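Long-range contacts in GDP-perosamine synthase (Caulobacter crescentus, PDB 3BN1), which catalyses the pyridoxal phosphate-dependent transfer of an amino group from L-glutamate to GDP-4-keto-6-deoxy-D-mannose, giving GDP-perosamine for O-antigen synthesis: residues Phe287-Val292 against Gly347-Thr352; Leu312-Arg317 against Ile361-Ala366. All blocks are in the same frame, centred on the assembly; numbering follows the deposited sequence.

Interaction 1. Residues Phe287-Val292 against Gly347-Thr352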
loop_
_atom_site.group_PDB
_atom_site.type_symbol
_atom_site.label_atom_id
_atom_site.label_comp_id
_atom_site.label_asym_id
_atom_site.label_seq_id
_atom_site.Cartn_x
_atom_site.Cartn_y
_atom_site.Cartn_z
ATOM N N PHE A 287 17.958 -15.984 -11.594
ATOM C CA PHE A 287 19.025 -15.397 -10.795
ATOM C C PHE A 287 18.829 -13.982 -10.227
ATOM O O PHE A 287 19.648 -13.054 -10.426
ATOM C CB PHE A 287 20.360 -15.587 -11.531
ATOM C CG PHE A 287 20.950 -16.964 -11.358
ATOM C CD1 PHE A 287 21.630 -17.311 -10.180
ATOM C CD2 PHE A 287 20.751 -17.948 -12.312
ATOM C CE1 PHE A 287 22.155 -18.627 -9.961
ATOM C CE2 PHE A 287 21.297 -19.235 -12.134
ATOM C CZ PHE A 287 21.977 -19.588 -10.947
ATOM N N TRP A 288 17.756 -13.834 -9.447
ATOM C CA TRP A 288 17.548 -12.569 -8.771
ATOM C C TRP A 288 18.837 -12.272 -7.959
ATOM O O TRP A 288 19.344 -11.136 -7.884
ATOM C CB TRP A 288 16.337 -12.672 -7.832
ATOM C CG TRP A 288 16.230 -11.356 -7.027
ATOM C CD1 TRP A 288 16.308 -10.068 -7.508
ATOM C CD2 TRP A 288 16.028 -11.249 -5.616
ATOM N NE1 TRP A 288 16.209 -9.161 -6.445
ATOM C CE2 TRP A 288 16.002 -9.875 -5.287
ATOM C CE3 TRP A 288 15.986 -12.188 -4.581
ATOM C CZ2 TRP A 288 15.903 -9.426 -3.965
ATOM C CZ3 TRP A 288 15.789 -11.722 -3.265
ATOM C CH2 TRP A 288 15.704 -10.366 -2.985
ATOM N N MET A 289 19.422 -13.331 -7.399
ATOM C CA MET A 289 20.660 -13.235 -6.652
ATOM C C MET A 289 21.403 -14.529 -6.845
ATOM O O MET A 289 20.759 -15.598 -6.812
ATOM C CB MET A 289 20.288 -13.209 -5.178
ATOM C CG MET A 289 19.433 -11.995 -4.884
ATOM S SD MET A 289 20.258 -10.865 -3.836
ATOM C CE MET A 289 19.262 -11.307 -2.397
ATOM N N TYR A 290 22.723 -14.403 -7.018
ATOM C CA TYR A 290 23.662 -15.531 -7.109
ATOM C C TYR A 290 24.072 -15.942 -5.675
ATOM O O TYR A 290 24.702 -15.151 -4.960
ATOM C CB TYR A 290 24.851 -15.157 -7.999
ATOM C CG TYR A 290 25.738 -16.309 -8.306
ATOM C CD1 TYR A 290 26.746 -16.714 -7.375
ATOM C CD2 TYR A 290 25.586 -17.009 -9.512
ATOM C CE1 TYR A 290 27.613 -17.790 -7.674
ATOM C CE2 TYR A 290 26.460 -18.081 -9.825
ATOM C CZ TYR A 290 27.430 -18.481 -8.901
ATOM O OH TYR A 290 28.230 -19.550 -9.271
ATOM N N THR A 291 23.567 -17.105 -5.228
ATOM C CA THR A 291 23.670 -17.529 -3.836
ATOM C C THR A 291 24.590 -18.733 -3.615
ATOM O O THR A 291 24.353 -19.798 -4.161
ATOM C CB THR A 291 22.210 -17.766 -3.219
ATOM O OG1 THR A 291 21.378 -16.597 -3.366
ATOM C CG2 THR A 291 22.215 -18.155 -1.720
ATOM N N VAL A 292 25.659 -18.561 -2.829
ATOM C CA VAL A 292 26.541 -19.683 -2.517
ATOM C C VAL A 292 26.314 -20.057 -1.048
ATOM O O VAL A 292 25.714 -19.276 -0.287
ATOM C CB VAL A 292 28.065 -19.339 -2.602
ATOM C CG1 VAL A 292 28.577 -19.069 -4.006
ATOM C CG2 VAL A 292 28.483 -18.220 -1.679
ATOM N N GLY A 347 24.403 -19.445 4.099
ATOM C CA GLY A 347 23.972 -18.868 2.841
ATOM C C GLY A 347 24.412 -17.443 2.603
ATOM O O GLY A 347 24.282 -16.621 3.492
ATOM N N LEU A 348 24.948 -17.157 1.415
ATOM C CA LEU A 348 25.382 -15.788 1.119
ATOM C C LEU A 348 24.914 -15.322 -0.244
ATOM O O LEU A 348 25.284 -15.907 -1.240
ATOM C CB LEU A 348 26.911 -15.702 1.116
ATOM C CG LEU A 348 27.520 -14.317 0.762
ATOM C CD1 LEU A 348 27.140 -13.284 1.870
ATOM C CD2 LEU A 348 29.075 -14.424 0.602
ATOM N N ASN A 349 24.160 -14.228 -0.321
ATOM C CA ASN A 349 23.727 -13.700 -1.638
ATOM C C ASN A 349 24.816 -12.790 -2.139
ATOM O O ASN A 349 25.138 -11.846 -1.419
ATOM C CB ASN A 349 22.492 -12.806 -1.463
ATOM C CG ASN A 349 21.309 -13.564 -0.966
ATOM O OD1 ASN A 349 20.595 -13.137 -0.042
ATOM N ND2 ASN A 349 21.108 -14.735 -1.556
ATOM N N LEU A 350 25.296 -13.003 -3.368
ATOM C CA LEU A 350 26.384 -12.175 -3.908
ATOM C C LEU A 350 25.812 -11.138 -4.901
ATOM O O LEU A 350 24.746 -11.355 -5.456
ATOM C CB LEU A 350 27.319 -13.092 -4.719
ATOM C CG LEU A 350 28.173 -14.100 -3.937
ATOM C CD1 LEU A 350 29.058 -14.973 -4.862
ATOM C CD2 LEU A 350 28.931 -13.241 -2.938
ATOM N N PRO A 351 26.511 -10.028 -5.175
ATOM C CA PRO A 351 25.993 -9.052 -6.152
ATOM C C PRO A 351 25.573 -9.713 -7.484
ATOM O O PRO A 351 26.323 -10.477 -8.138
ATOM C CB PRO A 351 27.165 -8.106 -6.404
ATOM C CG PRO A 351 27.968 -8.182 -5.131
ATOM C CD PRO A 351 27.817 -9.645 -4.618
ATOM N N THR A 352 24.367 -9.334 -7.896
ATOM C CA THR A 352 23.749 -9.852 -9.112
ATOM C C THR A 352 22.759 -8.814 -9.557
ATOM O O THR A 352 21.729 -8.604 -8.914
ATOM C CB THR A 352 22.943 -11.152 -8.790
ATOM O OG1 THR A 352 23.534 -11.834 -7.663
ATOM C CG2 THR A 352 22.974 -12.080 -9.972
#

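Interaction 2. Residues Leu312-Arg317 against Ile361-Ala366. With AKG (2-oxoglutaric acid), chain G.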
loop_
_atom_site.group_PDB
_atom_site.type_symbol
_atom_site.label_atom_id
_atom_site.label_comp_id
_atom_site.label_asym_id
_atom_site.label_seq_id
_atom_site.Cartn_x
_atom_site.Cartn_y
_atom_site.Cartn_z
ATOM N N LEU A 312 35.701 -4.048 2.006
ATOM C CA LEU A 312 36.337 -4.081 0.694
ATOM C C LEU A 312 35.441 -3.407 -0.323
ATOM O O LEU A 312 35.755 -3.463 -1.497
ATOM C CB LEU A 312 36.730 -5.500 0.248
ATOM C CG LEU A 312 37.959 -6.063 1.004
ATOM C CD1 LEU A 312 38.040 -7.594 1.147
ATOM C CD2 LEU A 312 39.289 -5.433 0.474
ATOM N N GLY A 313 34.355 -2.763 0.118
ATOM C CA GLY A 313 33.464 -2.061 -0.814
ATOM C C GLY A 313 32.496 -2.880 -1.648
ATOM O O GLY A 313 32.020 -2.427 -2.716
ATOM N N ILE A 314 32.171 -4.055 -1.118
ATOM C CA ILE A 314 31.278 -5.004 -1.766
ATOM C C ILE A 314 30.091 -5.378 -0.907
ATOM O O ILE A 314 30.222 -5.943 0.199
ATOM C CB ILE A 314 32.007 -6.273 -2.196
ATOM C CG1 ILE A 314 32.845 -5.954 -3.426
ATOM C CG2 ILE A 314 31.040 -7.387 -2.572
ATOM C CD1 ILE A 314 34.164 -6.541 -3.297
ATOM N N GLU A 315 28.920 -5.099 -1.462
ATOM C CA GLU A 315 27.671 -5.465 -0.788
ATOM C C GLU A 315 27.304 -6.943 -0.983
ATOM O O GLU A 315 27.439 -7.490 -2.070
ATOM C CB GLU A 315 26.526 -4.626 -1.334
ATOM C CG GLU A 315 25.288 -4.811 -0.462
ATOM C CD GLU A 315 24.158 -3.878 -0.777
ATOM O OE1 GLU A 315 24.166 -3.304 -1.893
ATOM O OE2 GLU A 315 23.274 -3.760 0.107
ATOM N N SER A 316 26.820 -7.590 0.068
ATOM C CA SER A 316 26.348 -8.980 -0.017
ATOM C C SER A 316 25.272 -9.046 1.063
ATOM O O SER A 316 25.078 -8.074 1.799
ATOM C CB SER A 316 27.492 -10.002 0.229
ATOM O OG SER A 316 28.112 -9.891 1.493
ATOM N N ARG A 317 24.628 -10.177 1.276
ATOM C CA ARG A 317 23.684 -10.211 2.403
ATOM C C ARG A 317 23.456 -11.667 2.712
ATOM O O ARG A 317 23.703 -12.568 1.899
ATOM C CB ARG A 317 22.346 -9.551 2.096
ATOM C CG ARG A 317 21.733 -10.317 1.017
ATOM C CD ARG A 317 20.493 -9.722 0.340
ATOM N NE ARG A 317 19.283 -9.920 1.125
ATOM C CZ ARG A 317 18.128 -9.297 0.892
ATOM N NH1 ARG A 317 17.103 -9.565 1.701
ATOM N NH2 ARG A 317 17.999 -8.417 -0.123
ATOM N N ILE A 361 32.833 -8.328 -11.313
ATOM C CA ILE A 361 32.745 -9.706 -10.899
ATOM C C ILE A 361 34.131 -10.182 -10.563
ATOM O O ILE A 361 34.341 -10.827 -9.537
ATOM C CB ILE A 361 32.010 -10.644 -11.867
ATOM C CG1 ILE A 361 30.584 -10.127 -12.173
ATOM C CG2 ILE A 361 32.137 -12.095 -11.380
ATOM C CD1 ILE A 361 29.819 -9.555 -10.906
ATOM N N ASP A 362 35.111 -9.800 -11.359
ATOM C CA ASP A 362 36.455 -10.196 -10.989
ATOM C C ASP A 362 36.794 -9.758 -9.530
ATOM O O ASP A 362 37.391 -10.493 -8.715
ATOM C CB ASP A 362 37.412 -9.497 -11.955
ATOM C CG ASP A 362 37.529 -10.223 -13.281
ATOM O OD1 ASP A 362 37.210 -11.431 -13.314
ATOM O OD2 ASP A 362 37.944 -9.597 -14.286
ATOM N N ARG A 363 36.400 -8.535 -9.238
ATOM C CA ARG A 363 36.626 -7.869 -7.948
ATOM C C ARG A 363 35.938 -8.610 -6.812
ATOM O O ARG A 363 36.542 -8.884 -5.782
ATOM C CB ARG A 363 36.059 -6.455 -8.051
ATOM C CG ARG A 363 36.395 -5.629 -6.840
ATOM C CD ARG A 363 36.215 -4.111 -7.085
ATOM N NE ARG A 363 36.046 -3.426 -5.803
ATOM C CZ ARG A 363 35.226 -2.403 -5.575
ATOM N NH1 ARG A 363 34.495 -1.864 -6.557
ATOM N NH2 ARG A 363 35.191 -1.873 -4.362
ATOM N N VAL A 364 34.690 -9.000 -7.012
ATOM C CA VAL A 364 33.983 -9.746 -5.975
ATOM C C VAL A 364 34.729 -11.063 -5.722
ATOM O O VAL A 364 34.942 -11.532 -4.608
ATOM C CB VAL A 364 32.586 -10.095 -6.572
ATOM C CG1 VAL A 364 31.779 -11.034 -5.651
ATOM C CG2 VAL A 364 31.824 -8.852 -6.727
ATOM N N ILE A 365 35.123 -11.732 -6.799
ATOM C CA ILE A 365 35.783 -12.988 -6.560
ATOM C C ILE A 365 37.140 -12.864 -5.852
ATOM O O ILE A 365 37.513 -13.724 -5.063
ATOM C CB ILE A 365 35.949 -13.769 -7.849
ATOM C CG1 ILE A 365 34.577 -14.408 -8.158
ATOM C CG2 ILE A 365 37.095 -14.831 -7.669
ATOM C CD1 ILE A 365 34.287 -14.526 -9.609
ATOM N N ALA A 366 37.881 -11.810 -6.176
ATOM C CA ALA A 366 39.169 -11.625 -5.580
ATOM C C ALA A 366 38.984 -11.349 -4.097
ATOM O O ALA A 366 39.754 -11.863 -3.268
ATOM C CB ALA A 366 39.874 -10.462 -6.245
HETATM C C1 AKG G . 14.984 -7.725 0.266
HETATM O O1 AKG G . 15.604 -6.957 1.050
HETATM O O2 AKG G . 15.588 -8.603 -0.396
HETATM C C2 AKG G . 13.522 -7.584 0.107
HETATM O O5 AKG G . 12.942 -8.240 -0.734
HETATM C C3 AKG G . 12.807 -6.637 1.050
HETATM C C4 AKG G . 11.357 -6.458 0.654
HETATM C C5 AKG G . 10.831 -5.211 1.312
HETATM O O3 AKG G . 9.613 -4.934 1.141
HETATM O O4 AKG G . 11.654 -4.452 2.116
HETATM O O HOH W 1 37.458 -4.472 -3.729
#

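Interaction 1. Residues Phe287-Val292 against Gly347-Thr352
Val292 and Leu348 form a regular antiparallel hydrogen-bonded pair: Leu348 N lies 2.8 Å from Val292 O, and the return bond from Val292 N to Leu348 O measures 3.1 Å. One pair further on, Leu350 N donates to Tyr290 O at 2.7 Å, but the return pair, Tyr290 N and Leu350 O, is 4.0 Å apart. The hydroxyl of Thr352 bridges this gap. Its OG1 accepts from Tyr290 N over 2.8 Å in a nearly straight bond (164° at the hydrogen) and donates to Leu350 O at 2.6 Å, so one side-chain oxygen serves two buried backbone groups. Thr352 CG2 meanwhile rests against the carbonyl oxygen of Phe287.

On the sheet face carrying Tyr290, Val292, Leu348 and Leu350, side chains lie alongside their cross-strand neighbours. The Tyr290 ring, with CG anti to the backbone N (chi1 -171°), brings CD1 to 3.8 Å from Leu350 CD1. Just before the strand, Met289, bent at chi2 and chi3, crosses the Asn349 side chain, SD lying 3.8 Å from Asn349 CB.

Farther out, Tyr290 is positioned by a hydroxyl bond to Glu264 and a ring stack with Tyr263, while Leu348 packs on helix 302-311. Trp288, bonded through NE1 to Asn187 O, touches 2-oxoglutarate. The pairing belongs to the antiparallel sheet of the small C-terminal domain, characteristic of aminotransferases of the aspartate aminotransferase fold, with Trp288 of the 2-oxoglutarate pocket just ahead of one inner strand.

Interaction 2. Residues Leu312-Arg317 against Ile361-Ala366
Arg363 reaches from its helix to the carbonyl oxygen of Leu312 by two routes, one direct and one through water. In the direct route NH2 meets Leu312 O at the guanidinium edge, but the bond is weak, 3.3 Å long and bent to 144° at the hydrogen. The second looks firmer: a water, also at that edge and in the guanidinium plane, accepts from Arg363 NE at 2.7 Å and donates to Leu312 O at 3.0 Å. With CG anti to the backbone N (chi1 -173°) and the chain extended as far as NE, the side chain spans the gap to the loop. Its remaining end is held by Pro7 O, which accepts from NH1.

The apolar part is looser. Ile314 meets the helix through CD1, 4.2 Å from Val364 CA, and its CG2 approaches Val364 CG2 at 4.5 Å. Ala367 also touches Ile314, and Tyr263 of helix 249-266 packs on Val364.

Backbone form sets the loop's course. Gly313, with a positive phi of 77°, is the C-prime residue of a Schellman motif that ends helix 302-311.

Ligand binding lies at the other end of the segment, well away from the helix. Arg317 presents its guanidinium edge to a carboxylate of 2-oxoglutarate; NH1 bonds weakly to O2 at 2.8 Å, whereas the 2.4 Å between NH2 and O2 is doubtfully short. Arg233 and Gln215 of the second subunit also bond this ligand.

The two arginines thus illustrate different chemistry: Arg317 binds an anion through its edge, whereas Arg363 is met by neutral oxygens. Since Leu312 O lies at a helix C terminus, the helix dipole would probably make it a somewhat better partner for that positive charge.

How the interactions relate
From the N terminus, the chain passes through 287-292, helix 302-311, the segment 312-317, a loop running into strand 317-318, and then helix 338-346 before 347-352 returns to pair with the first segment; interaction 1 thereby closes a loop of 54 residues. Interaction 2 is completed later, when helix 358-371 comes back to 312-317 across 43 intervening residues. The segments alternate, so the two contacts cross. They also touch: Asn349 N probably bonds to Arg317 O at 2.8 Å, adding strand 317-318 to the far edge of the 347-350 strand. Together they tie the central strands, an edge strand and the C-terminal helix into one domain, with Trp288 and Arg317 both reaching the 2-oxoglutarate pocket.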